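Local coordinates for protein VP2 (Human bocavirus 3, PDB 5US7) that builds, by self-assembly of sixty copies, the T=1 icosahedral capsid that probably has a channel at each fivefold axis, at residues S77-P80 with K86-R89; Q138-S141 with V146-N149; H171-D176 with V354-T359; M178-Y183 with G517-P522. All coordinates share one frame; numbering follows the deposited sequence.

How the contacts relate
All four contacts lie in loops of the jelly roll or, in contact 2, at a strand's end. Contact 3 is the buried one, nearest the centre of the chain, and rests on paired tryptophans; contacts 1 and 4 are partly buried, and contact 2 lies at the surface. Contacts 1 and 2 each fold a single loop back on itself and rely on backbone hydrogen bonds. Contacts 3 and 4 bring together segments far apart in sequence, chiefly through side chains. These two also touch each other, T359 packing on Q521, whereas the nearest atoms of contacts 1 and 2 are about 25 Å apart. Neighbouring subunits take part around every one of them.

Contact 1 (S77-P80 with K86-R89); sequences SIIP and KSQR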
loop_
_atom_site.group_PDB
_atom_site.type_symbol
_atom_site.label_atom_id
_atom_site.label_comp_id
_atom_site.label_asym_id
_atom_site.label_seq_id
_atom_site.Cartn_x
_atom_site.Cartn_y
_atom_site.Cartn_z
ATOM N N SER A 77 -5.193 1.656 -118.794
ATOM C CA SER A 77 -5.125 0.703 -119.901
ATOM C C SER A 77 -3.902 1.023 -120.749
ATOM O O SER A 77 -4.021 1.617 -121.823
ATOM C CB SER A 77 -6.402 0.701 -120.746
ATOM O OG SER A 77 -7.505 0.232 -119.992
ATOM N N ILE A 78 -2.721 0.655 -120.253
ATOM C CA ILE A 78 -1.447 1.156 -120.758
ATOM C C ILE A 78 -1.139 0.589 -122.134
ATOM O O ILE A 78 -1.177 1.309 -123.139
ATOM C CB ILE A 78 -0.309 0.791 -119.788
ATOM C CG1 ILE A 78 -0.543 1.412 -118.416
ATOM C CG2 ILE A 78 1.029 1.237 -120.342
ATOM C CD1 ILE A 78 0.393 0.889 -117.360
ATOM N N ILE A 79 -0.811 -0.698 -122.173
ATOM C CA ILE A 79 -0.396 -1.447 -123.359
ATOM C C ILE A 79 0.968 -0.946 -123.830
ATOM O O ILE A 79 1.237 0.262 -123.795
ATOM C CB ILE A 79 -1.459 -1.357 -124.469
ATOM C CG1 ILE A 79 -2.737 -2.082 -124.045
ATOM C CG2 ILE A 79 -0.956 -1.925 -125.776
ATOM C CD1 ILE A 79 -3.812 -1.175 -123.517
ATOM N N PRO A 80 1.846 -1.836 -124.298
ATOM C CA PRO A 80 3.113 -1.394 -124.895
ATOM C C PRO A 80 2.986 -0.829 -126.291
ATOM O O PRO A 80 3.946 -0.207 -126.765
ATOM C CB PRO A 80 3.955 -2.673 -124.908
ATOM C CG PRO A 80 2.958 -3.763 -124.955
ATOM C CD PRO A 80 1.822 -3.292 -124.105
ATOM N N LYS A 86 0.490 -7.920 -123.663
ATOM C CA LYS A 86 1.002 -7.519 -122.354
ATOM C C LYS A 86 0.372 -6.206 -121.900
ATOM O O LYS A 86 1.049 -5.179 -121.800
ATOM C CB LYS A 86 2.525 -7.421 -122.382
ATOM C CG LYS A 86 3.104 -7.444 -120.992
ATOM C CD LYS A 86 2.716 -8.776 -120.378
ATOM C CE LYS A 86 3.209 -8.946 -118.966
ATOM N NZ LYS A 86 4.680 -9.029 -118.937
ATOM N N SER A 87 -0.923 -6.245 -121.612
ATOM C CA SER A 87 -1.813 -5.103 -121.759
ATOM C C SER A 87 -2.058 -4.294 -120.488
ATOM O O SER A 87 -2.945 -3.437 -120.510
ATOM C CB SER A 87 -3.147 -5.570 -122.336
ATOM O OG SER A 87 -2.979 -6.104 -123.636
ATOM N N GLN A 88 -1.318 -4.523 -119.398
ATOM C CA GLN A 88 -1.779 -4.141 -118.059
ATOM C C GLN A 88 -2.375 -2.743 -118.012
ATOM O O GLN A 88 -1.808 -1.790 -118.547
ATOM C CB GLN A 88 -0.630 -4.208 -117.050
ATOM C CG GLN A 88 -0.202 -5.582 -116.622
ATOM C CD GLN A 88 0.823 -6.180 -117.531
ATOM O OE1 GLN A 88 1.193 -5.594 -118.544
ATOM N NE2 GLN A 88 1.317 -7.347 -117.160
ATOM N N ARG A 89 -3.546 -2.643 -117.379
ATOM C CA ARG A 89 -4.273 -1.381 -117.312
ATOM C C ARG A 89 -3.781 -0.484 -116.182
ATOM O O ARG A 89 -3.770 0.743 -116.323
ATOM C CB ARG A 89 -5.769 -1.651 -117.179
ATOM C CG ARG A 89 -6.210 -2.234 -115.865
ATOM C CD ARG A 89 -7.714 -2.310 -115.845
ATOM N NE ARG A 89 -8.198 -3.227 -116.870
ATOM C CZ ARG A 89 -9.442 -3.248 -117.330
ATOM N NH1 ARG A 89 -10.336 -2.396 -116.858
ATOM N NH2 ARG A 89 -9.787 -4.120 -118.262
#
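The amide of S77 donates to the carbonyl oxygen of R89, with S77 N 3.0 Å from R89 O. One residue on, I78 N donates to Q88 O at 3.1 Å. The two segments run roughly antiparallel, 150° apart, but successive amides reach successive carbonyls, so this is not a regular beta ladder. I78 CG1, anti to the carbonyl carbon (chi1 -61°), lies 3.4 Å from Q88 O, beside the bond that its own N-H makes. I79 CG1 rests 3.9 Å from S87 CB, where a small serine suits a close approach of backbones. At the turn end P80, having no N-H to offer, simply presents CD to K86 O. The amine of K86 leads away to a salt bridge with D312. Y288 of a second subunit packs on P80 and Q88, and I507 of a third subunit on S77 and R89. Both segments belong to the loop between strands 54-65 and 96-98, the B-C connection of the jelly roll, so the contact is a fold-back between two strands of the same sheet.

Contact 2 (Q138-S141 with V146-N149); sequences QILS and VTYN
I139 meets the Y148 ring at its edge, near the ring plane, with CG1 3.4 Å from Y148 CE1, while one face of the same ring carries V146 CG2, offset toward the rim. The two segments flank a tight return between strands 119-138 and 149-150, a beta hairpin whose end departs from regular pairing. It is the D-E loop of the jelly roll, which in parvovirus capsids lines the channel at the fivefold axis; T147 of a third subunit packing on Q138 and L140 agrees with such a ring of loops. The Y148 side chain starts away from the other segment, yet with CG anti to the carbonyl carbon (chi1 -68°) its ring swings back beside I139. Branched I139 also touches V146, CG2 to CG2 at 3.7 Å, so the apolar groups share one patch, continued by V454 and P455 of a fourth subunit. L140 brings CD1, one arm of its fork, to 3.6 Å from T147 CB. The amide planes of Q138 and N149 stand 75° apart, side by side. L140 O accepts the T147 N-H at 3.1 Å, and V146 CA-H points to this oxygen too.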
loop_
_atom_site.group_PDB
_atom_site.type_symbol
_atom_site.label_atom_id
_atom_site.label_comp_id
_atom_site.label_asym_id
_atom_site.label_seq_id
_atom_site.Cartn_x
_atom_site.Cartn_y
_atom_site.Cartn_z
ATOM N N GLN A 138 5.424 26.985 -103.154
ATOM C CA GLN A 138 4.536 27.187 -104.288
ATOM C C GLN A 138 5.328 27.511 -105.545
ATOM O O GLN A 138 6.219 28.362 -105.518
ATOM C CB GLN A 138 3.562 28.322 -103.996
ATOM C CG GLN A 138 2.584 28.587 -105.109
ATOM C CD GLN A 138 1.617 29.693 -104.769
ATOM O OE1 GLN A 138 1.605 30.198 -103.651
ATOM N NE2 GLN A 138 0.808 30.088 -105.739
ATOM N N ILE A 139 4.994 26.847 -106.642
ATOM C CA ILE A 139 5.578 27.152 -107.942
ATOM C C ILE A 139 4.744 28.236 -108.600
ATOM O O ILE A 139 3.512 28.157 -108.619
ATOM C CB ILE A 139 5.638 25.904 -108.833
ATOM C CG1 ILE A 139 6.527 24.835 -108.217
ATOM C CG2 ILE A 139 6.131 26.266 -110.217
ATOM C CD1 ILE A 139 5.755 23.733 -107.585
ATOM N N LEU A 140 5.407 29.247 -109.145
ATOM C CA LEU A 140 4.729 30.353 -109.808
ATOM C C LEU A 140 5.187 30.410 -111.253
ATOM O O LEU A 140 6.338 30.754 -111.528
ATOM C CB LEU A 140 5.024 31.671 -109.109
ATOM C CG LEU A 140 4.536 31.802 -107.681
ATOM C CD1 LEU A 140 4.999 33.132 -107.180
ATOM C CD2 LEU A 140 3.036 31.714 -107.647
ATOM N N SER A 141 4.291 30.095 -112.175
ATOM C CA SER A 141 4.582 30.210 -113.595
ATOM C C SER A 141 3.813 31.404 -114.138
ATOM O O SER A 141 2.595 31.337 -114.331
ATOM C CB SER A 141 4.217 28.928 -114.337
ATOM O OG SER A 141 5.027 27.847 -113.908
ATOM N N VAL A 146 9.759 31.193 -113.038
ATOM C CA VAL A 146 9.352 30.176 -112.060
ATOM C C VAL A 146 9.744 30.529 -110.619
ATOM O O VAL A 146 10.731 30.021 -110.080
ATOM C CB VAL A 146 9.852 28.782 -112.501
ATOM C CG1 VAL A 146 11.379 28.675 -112.567
ATOM C CG2 VAL A 146 9.234 27.699 -111.645
ATOM N N THR A 147 8.989 31.442 -110.005
ATOM C CA THR A 147 9.439 32.158 -108.810
ATOM C C THR A 147 9.827 31.240 -107.649
ATOM O O THR A 147 10.865 31.452 -107.012
ATOM C CB THR A 147 8.353 33.136 -108.366
ATOM O OG1 THR A 147 8.097 34.074 -109.418
ATOM C CG2 THR A 147 8.786 33.889 -107.123
ATOM N N TYR A 148 9.001 30.236 -107.337
ATOM C CA TYR A 148 9.233 29.343 -106.189
ATOM C C TYR A 148 9.159 30.066 -104.842
ATOM O O TYR A 148 10.058 29.949 -104.011
ATOM C CB TYR A 148 10.581 28.624 -106.303
ATOM C CG TYR A 148 10.688 27.630 -107.414
ATOM C CD1 TYR A 148 9.714 26.676 -107.609
ATOM C CD2 TYR A 148 11.758 27.662 -108.285
ATOM C CE1 TYR A 148 9.812 25.770 -108.627
ATOM C CE2 TYR A 148 11.862 26.764 -109.310
ATOM C CZ TYR A 148 10.888 25.817 -109.475
ATOM O OH TYR A 148 10.987 24.913 -110.503
ATOM N N ASN A 149 8.088 30.817 -104.615
ATOM C CA ASN A 149 7.933 31.385 -103.283
ATOM C C ASN A 149 7.440 30.333 -102.290
ATOM O O ASN A 149 6.940 29.272 -102.660
ATOM C CB ASN A 149 7.002 32.602 -103.278
ATOM C CG ASN A 149 5.567 32.272 -103.629
ATOM O OD1 ASN A 149 5.081 31.170 -103.406
ATOM N ND2 ASN A 149 4.857 33.270 -104.124
#

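Contact 3 (H171-D176 with V354-T359); sequences HPWDED and VQWYQT
W173 and W356 turn their indoles together by different first torsions: in W173 the CG is anti to the carbonyl carbon (chi1 -71°), whereas in W356 it sits between the backbone N and the carbonyl carbon (chi1 65°). The rings meet obliquely, their six-membered centroids 5.2 Å apart and the planes at 41°. The far end of W173 does the touching, since CZ3 lies over one face of W356, toward the rim, 3.7 Å from W356 CD2. V354 adds a branched hydrocarbon to the group, its CG1 4.0 Å from W173 CZ2. Large aromatic surfaces suit this place because the CA atoms of W173 and W356 are 8.4 Å apart, a separation that two indoles can span. Here the loop between strands 156-160 and 185-190, part of the long E-F connection of the jelly roll, packs on the long G-H insertion that runs from strand 236-248 to strand 445-449. W173 is further engaged by R268 of a second subunit in a cation-pi contact, while its NE1 makes a weak hydrogen bond to D433.

At the other end, the extended E175 carries its carboxylate to the backbone of T359. E175 OE2 and T359 O, both acceptors, stand 3.6 Å apart, and R284 of the second subunit serves both: it forms a salt bridge with E175 through NH1 and a hydrogen bond to T359 O through NH2.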
loop_
_atom_site.group_PDB
_atom_site.type_symbol
_atom_site.label_atom_id
_atom_site.label_comp_id
_atom_site.label_asym_id
_atom_site.label_seq_id
_atom_site.Cartn_x
_atom_site.Cartn_y
_atom_site.Cartn_z
ATOM N N HIS A 171 7.947 -3.783 -104.687
ATOM C CA HIS A 171 8.440 -4.885 -105.504
ATOM C C HIS A 171 9.948 -4.750 -105.659
ATOM O O HIS A 171 10.477 -3.633 -105.681
ATOM C CB HIS A 171 7.732 -4.916 -106.862
ATOM C CG HIS A 171 8.094 -6.088 -107.716
ATOM N ND1 HIS A 171 9.183 -6.086 -108.556
ATOM C CD2 HIS A 171 7.516 -7.302 -107.850
ATOM C CE1 HIS A 171 9.255 -7.246 -109.182
ATOM N NE2 HIS A 171 8.256 -8.003 -108.770
ATOM N N PRO A 172 10.669 -5.858 -105.776
ATOM C CA PRO A 172 12.127 -5.785 -105.818
ATOM C C PRO A 172 12.640 -5.281 -107.153
ATOM O O PRO A 172 11.934 -5.256 -108.160
ATOM C CB PRO A 172 12.552 -7.234 -105.579
ATOM C CG PRO A 172 11.441 -7.808 -104.820
ATOM C CD PRO A 172 10.214 -7.204 -105.409
ATOM N N TRP A 173 13.897 -4.851 -107.131
ATOM C CA TRP A 173 14.713 -4.526 -108.292
ATOM C C TRP A 173 14.294 -3.269 -109.023
ATOM O O TRP A 173 14.912 -2.940 -110.030
ATOM C CB TRP A 173 14.773 -5.669 -109.307
ATOM C CG TRP A 173 15.575 -6.774 -108.807
ATOM C CD1 TRP A 173 15.131 -7.936 -108.276
ATOM C CD2 TRP A 173 16.992 -6.798 -108.707
ATOM N NE1 TRP A 173 16.190 -8.711 -107.890
ATOM C CE2 TRP A 173 17.347 -8.025 -108.141
ATOM C CE3 TRP A 173 17.999 -5.901 -109.057
ATOM C CZ2 TRP A 173 18.662 -8.382 -107.921
ATOM C CZ3 TRP A 173 19.296 -6.253 -108.837
ATOM C CH2 TRP A 173 19.622 -7.482 -108.279
ATOM N N ASP A 174 13.255 -2.576 -108.593
ATOM C CA ASP A 174 12.857 -1.367 -109.290
ATOM C C ASP A 174 13.641 -0.168 -108.780
ATOM O O ASP A 174 13.897 -0.036 -107.584
ATOM C CB ASP A 174 11.355 -1.118 -109.152
ATOM C CG ASP A 174 10.911 -0.970 -107.716
ATOM O OD1 ASP A 174 11.714 -1.232 -106.799
ATOM O OD2 ASP A 174 9.750 -0.573 -107.503
ATOM N N GLU A 175 14.038 0.692 -109.708
ATOM C CA GLU A 175 14.590 1.995 -109.382
ATOM C C GLU A 175 13.504 2.842 -108.739
ATOM O O GLU A 175 12.324 2.570 -108.922
ATOM C CB GLU A 175 15.108 2.661 -110.648
ATOM C CG GLU A 175 16.225 1.886 -111.288
ATOM C CD GLU A 175 16.597 2.410 -112.650
ATOM O OE1 GLU A 175 15.849 3.248 -113.190
ATOM O OE2 GLU A 175 17.637 1.972 -113.183
ATOM N N ASP A 176 13.914 3.947 -108.100
ATOM C CA ASP A 176 13.196 4.725 -107.081
ATOM C C ASP A 176 13.633 4.436 -105.656
ATOM O O ASP A 176 13.084 5.021 -104.719
ATOM C CB ASP A 176 11.664 4.539 -107.094
ATOM C CG ASP A 176 11.192 3.179 -106.568
ATOM O OD1 ASP A 176 12.003 2.368 -106.077
ATOM O OD2 ASP A 176 9.975 2.915 -106.654
ATOM N N VAL A 354 20.910 -13.533 -113.320
ATOM C CA VAL A 354 20.379 -12.243 -112.893
ATOM C C VAL A 354 21.295 -11.145 -113.411
ATOM O O VAL A 354 22.521 -11.242 -113.301
ATOM C CB VAL A 354 20.250 -12.184 -111.364
ATOM C CG1 VAL A 354 19.827 -10.807 -110.927
ATOM C CG2 VAL A 354 19.253 -13.206 -110.887
ATOM N N GLN A 355 20.707 -10.106 -113.995
ATOM C CA GLN A 355 21.473 -9.074 -114.675
ATOM C C GLN A 355 20.769 -7.740 -114.494
ATOM O O GLN A 355 19.553 -7.668 -114.666
ATOM C CB GLN A 355 21.597 -9.435 -116.153
ATOM C CG GLN A 355 22.512 -8.587 -116.965
ATOM C CD GLN A 355 22.652 -9.139 -118.355
ATOM O OE1 GLN A 355 22.099 -10.189 -118.666
ATOM N NE2 GLN A 355 23.398 -8.447 -119.198
ATOM N N TRP A 356 21.511 -6.686 -114.166
ATOM C CA TRP A 356 20.891 -5.385 -113.958
ATOM C C TRP A 356 21.839 -4.299 -114.438
ATOM O O TRP A 356 23.025 -4.541 -114.658
ATOM C CB TRP A 356 20.514 -5.176 -112.495
ATOM C CG TRP A 356 21.669 -5.130 -111.580
ATOM C CD1 TRP A 356 22.303 -4.020 -111.129
ATOM C CD2 TRP A 356 22.350 -6.242 -111.001
ATOM N NE1 TRP A 356 23.331 -4.366 -110.297
ATOM C CE2 TRP A 356 23.380 -5.729 -110.204
ATOM C CE3 TRP A 356 22.184 -7.624 -111.079
ATOM C CZ2 TRP A 356 24.241 -6.544 -109.491
ATOM C CZ3 TRP A 356 23.036 -8.429 -110.373
ATOM C CH2 TRP A 356 24.054 -7.890 -109.589
ATOM N N TYR A 357 21.303 -3.091 -114.619
ATOM C CA TYR A 357 22.073 -2.018 -115.233
ATOM C C TYR A 357 22.777 -1.071 -114.276
ATOM O O TYR A 357 23.555 -0.236 -114.746
ATOM C CB TYR A 357 21.202 -1.195 -116.172
ATOM C CG TYR A 357 20.998 -1.892 -117.469
ATOM C CD1 TYR A 357 21.993 -1.884 -118.419
ATOM C CD2 TYR A 357 19.825 -2.545 -117.756
ATOM C CE1 TYR A 357 21.841 -2.521 -119.603
ATOM C CE2 TYR A 357 19.658 -3.179 -118.952
ATOM C CZ TYR A 357 20.668 -3.160 -119.874
ATOM O OH TYR A 357 20.516 -3.794 -121.079
ATOM N N GLN A 358 22.508 -1.126 -112.976
ATOM C CA GLN A 358 23.318 -0.379 -112.017
ATOM C C GLN A 358 23.152 1.134 -112.152
ATOM O O GLN A 358 23.490 1.883 -111.233
ATOM C CB GLN A 358 24.793 -0.767 -112.182
ATOM C CG GLN A 358 25.752 -0.134 -111.212
ATOM C CD GLN A 358 25.492 -0.571 -109.800
ATOM O OE1 GLN A 358 24.880 0.150 -109.019
ATOM N NE2 GLN A 358 25.945 -1.767 -109.462
ATOM N N THR A 359 22.594 1.597 -113.264
ATOM C CA THR A 359 22.390 3.012 -113.521
ATOM C C THR A 359 21.051 3.206 -114.209
ATOM O O THR A 359 20.656 2.389 -115.048
ATOM C CB THR A 359 23.491 3.607 -114.411
ATOM O OG1 THR A 359 23.569 2.866 -115.636
ATOM C CG2 THR A 359 24.831 3.578 -113.712
#

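Contact 4 (M178-Y183 with G517-P522); sequences MPELPY and GAYIQP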
loop_
_atom_site.group_PDB
_atom_site.type_symbol
_atom_site.label_atom_id
_atom_site.label_comp_id
_atom_site.label_asym_id
_atom_site.label_seq_id
_atom_site.Cartn_x
_atom_site.Cartn_y
_atom_site.Cartn_z
ATOM N N MET A 178 15.934 4.359 -102.210
ATOM C CA MET A 178 16.647 5.438 -101.554
ATOM C C MET A 178 17.995 5.627 -102.235
ATOM O O MET A 178 18.674 4.636 -102.522
ATOM C CB MET A 178 16.835 5.088 -100.085
ATOM C CG MET A 178 17.389 6.167 -99.214
ATOM S SD MET A 178 17.379 5.595 -97.507
ATOM C CE MET A 178 17.896 7.051 -96.627
ATOM N N PRO A 179 18.410 6.856 -102.522
ATOM C CA PRO A 179 19.666 7.056 -103.251
ATOM C C PRO A 179 20.836 6.390 -102.548
ATOM O O PRO A 179 21.016 6.521 -101.336
ATOM C CB PRO A 179 19.812 8.577 -103.279
ATOM C CG PRO A 179 18.448 9.063 -103.208
ATOM C CD PRO A 179 17.714 8.128 -102.303
ATOM N N GLU A 180 21.621 5.653 -103.331
ATOM C CA GLU A 180 22.773 4.940 -102.798
ATOM C C GLU A 180 23.749 5.895 -102.141
ATOM O O GLU A 180 24.375 5.555 -101.135
ATOM C CB GLU A 180 23.436 4.154 -103.933
ATOM C CG GLU A 180 24.620 3.287 -103.573
ATOM C CD GLU A 180 25.913 4.060 -103.502
ATOM O OE1 GLU A 180 25.981 5.150 -104.101
ATOM O OE2 GLU A 180 26.867 3.571 -102.864
ATOM N N LEU A 181 23.861 7.099 -102.679
ATOM C CA LEU A 181 24.817 8.092 -102.242
ATOM C C LEU A 181 24.073 9.239 -101.584
ATOM O O LEU A 181 23.201 9.826 -102.233
ATOM C CB LEU A 181 25.606 8.583 -103.448
ATOM C CG LEU A 181 26.692 9.620 -103.260
ATOM C CD1 LEU A 181 27.807 9.037 -102.428
ATOM C CD2 LEU A 181 27.195 10.058 -104.616
ATOM N N PRO A 182 24.344 9.605 -100.327
ATOM C CA PRO A 182 23.609 10.723 -99.723
ATOM C C PRO A 182 23.934 12.032 -100.418
ATOM O O PRO A 182 24.532 12.010 -101.490
ATOM C CB PRO A 182 24.071 10.708 -98.265
ATOM C CG PRO A 182 25.366 10.073 -98.293
ATOM C CD PRO A 182 25.369 9.078 -99.417
ATOM N N TYR A 183 23.451 13.156 -99.896
ATOM C CA TYR A 183 23.589 14.485 -100.493
ATOM C C TYR A 183 22.920 14.533 -101.863
ATOM O O TYR A 183 22.823 15.601 -102.472
ATOM C CB TYR A 183 25.047 14.976 -100.599
ATOM C CG TYR A 183 25.920 14.417 -101.703
ATOM C CD1 TYR A 183 25.823 14.897 -102.997
ATOM C CD2 TYR A 183 26.912 13.493 -101.433
ATOM C CE1 TYR A 183 26.617 14.416 -103.995
ATOM C CE2 TYR A 183 27.714 13.004 -102.434
ATOM C CZ TYR A 183 27.562 13.476 -103.718
ATOM O OH TYR A 183 28.356 13.019 -104.735
ATOM N N GLY A 517 31.419 15.339 -112.818
ATOM C CA GLY A 517 30.670 14.197 -112.355
ATOM C C GLY A 517 30.130 14.271 -110.938
ATOM O O GLY A 517 29.872 15.369 -110.455
ATOM N N ALA A 518 29.964 13.140 -110.243
ATOM C CA ALA A 518 29.375 11.845 -110.668
ATOM C C ALA A 518 29.670 10.889 -109.550
ATOM O O ALA A 518 30.354 11.231 -108.594
ATOM C CB ALA A 518 29.897 11.270 -111.971
ATOM N N TYR A 519 29.160 9.676 -109.676
ATOM C CA TYR A 519 29.524 8.589 -108.784
ATOM C C TYR A 519 29.921 7.431 -109.676
ATOM O O TYR A 519 29.089 6.907 -110.421
ATOM C CB TYR A 519 28.366 8.227 -107.871
ATOM C CG TYR A 519 28.663 7.165 -106.861
ATOM C CD1 TYR A 519 29.427 7.446 -105.747
ATOM C CD2 TYR A 519 28.134 5.903 -106.987
ATOM C CE1 TYR A 519 29.675 6.494 -104.807
ATOM C CE2 TYR A 519 28.379 4.944 -106.053
ATOM C CZ TYR A 519 29.148 5.245 -104.963
ATOM O OH TYR A 519 29.394 4.288 -104.020
ATOM N N ILE A 520 31.193 7.055 -109.625
ATOM C CA ILE A 520 31.705 6.045 -110.535
ATOM C C ILE A 520 31.103 4.700 -110.158
ATOM O O ILE A 520 31.070 4.324 -108.982
ATOM C CB ILE A 520 33.237 6.040 -110.492
ATOM C CG1 ILE A 520 33.756 7.408 -110.902
ATOM C CG2 ILE A 520 33.799 4.976 -111.407
ATOM C CD1 ILE A 520 35.180 7.630 -110.561
ATOM N N GLN A 521 30.571 4.036 -111.102
ATOM C CA GLN A 521 29.860 2.835 -110.701
ATOM C C GLN A 521 30.765 1.613 -110.760
ATOM O O GLN A 521 31.717 1.577 -111.542
ATOM C CB GLN A 521 28.654 2.613 -111.601
ATOM C CG GLN A 521 27.607 3.688 -111.491
ATOM C CD GLN A 521 27.058 3.824 -110.096
ATOM O OE1 GLN A 521 26.887 2.841 -109.384
ATOM N NE2 GLN A 521 26.759 5.047 -109.702
ATOM N N PRO A 522 30.490 0.601 -109.941
ATOM C CA PRO A 522 31.164 -0.688 -110.119
ATOM C C PRO A 522 30.792 -1.296 -111.459
ATOM O O PRO A 522 29.615 -1.387 -111.807
ATOM C CB PRO A 522 30.641 -1.524 -108.950
ATOM C CG PRO A 522 29.355 -0.892 -108.598
ATOM C CD PRO A 522 29.547 0.568 -108.817
#
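The backbones of 178-183 and 517-522 stay well apart, with L181 and Y519 the nearest pair at 8.1 Å between CA atoms, and neither segment is helix or strand. Side chains therefore carry the contact, and Y519, with CG anti to its backbone nitrogen (chi1 -177°), reaches across to meet two of them. L181 meets the ring obliquely, CD2 3.6 Å from Y519 CD1, apolar carbon against aromatic carbon. E180 approaches at about a right angle; its chain bends at chi2 (-83°) and brings OE1 over a face of the ring, while OE2 lies 2.9 Å from Y519 OH. A glutamate is long enough to reach the ring and the hydroxyl. Beside the ring, Q521 NE2 lies in its plane at the edge and donates a weak bond to Y519 O at 3.1 Å. The segments join the E-F loop to the C-terminal loop that follows strand 466-482, and P109 of helix 109-116 touches both E180 and Y519. W488 of a fifth subunit packs on E180 and L181 and gives its NE1 to Y519 OH; this tryptophan belongs to a probable nuclear localization signal, thought to be hidden on the inner capsid surface. E180 OE2 forms a salt bridge with R412, so the arginine probably keeps the carboxylate charged, and the tyrosine hydroxyl ties this intrachain contact to the subunit interface.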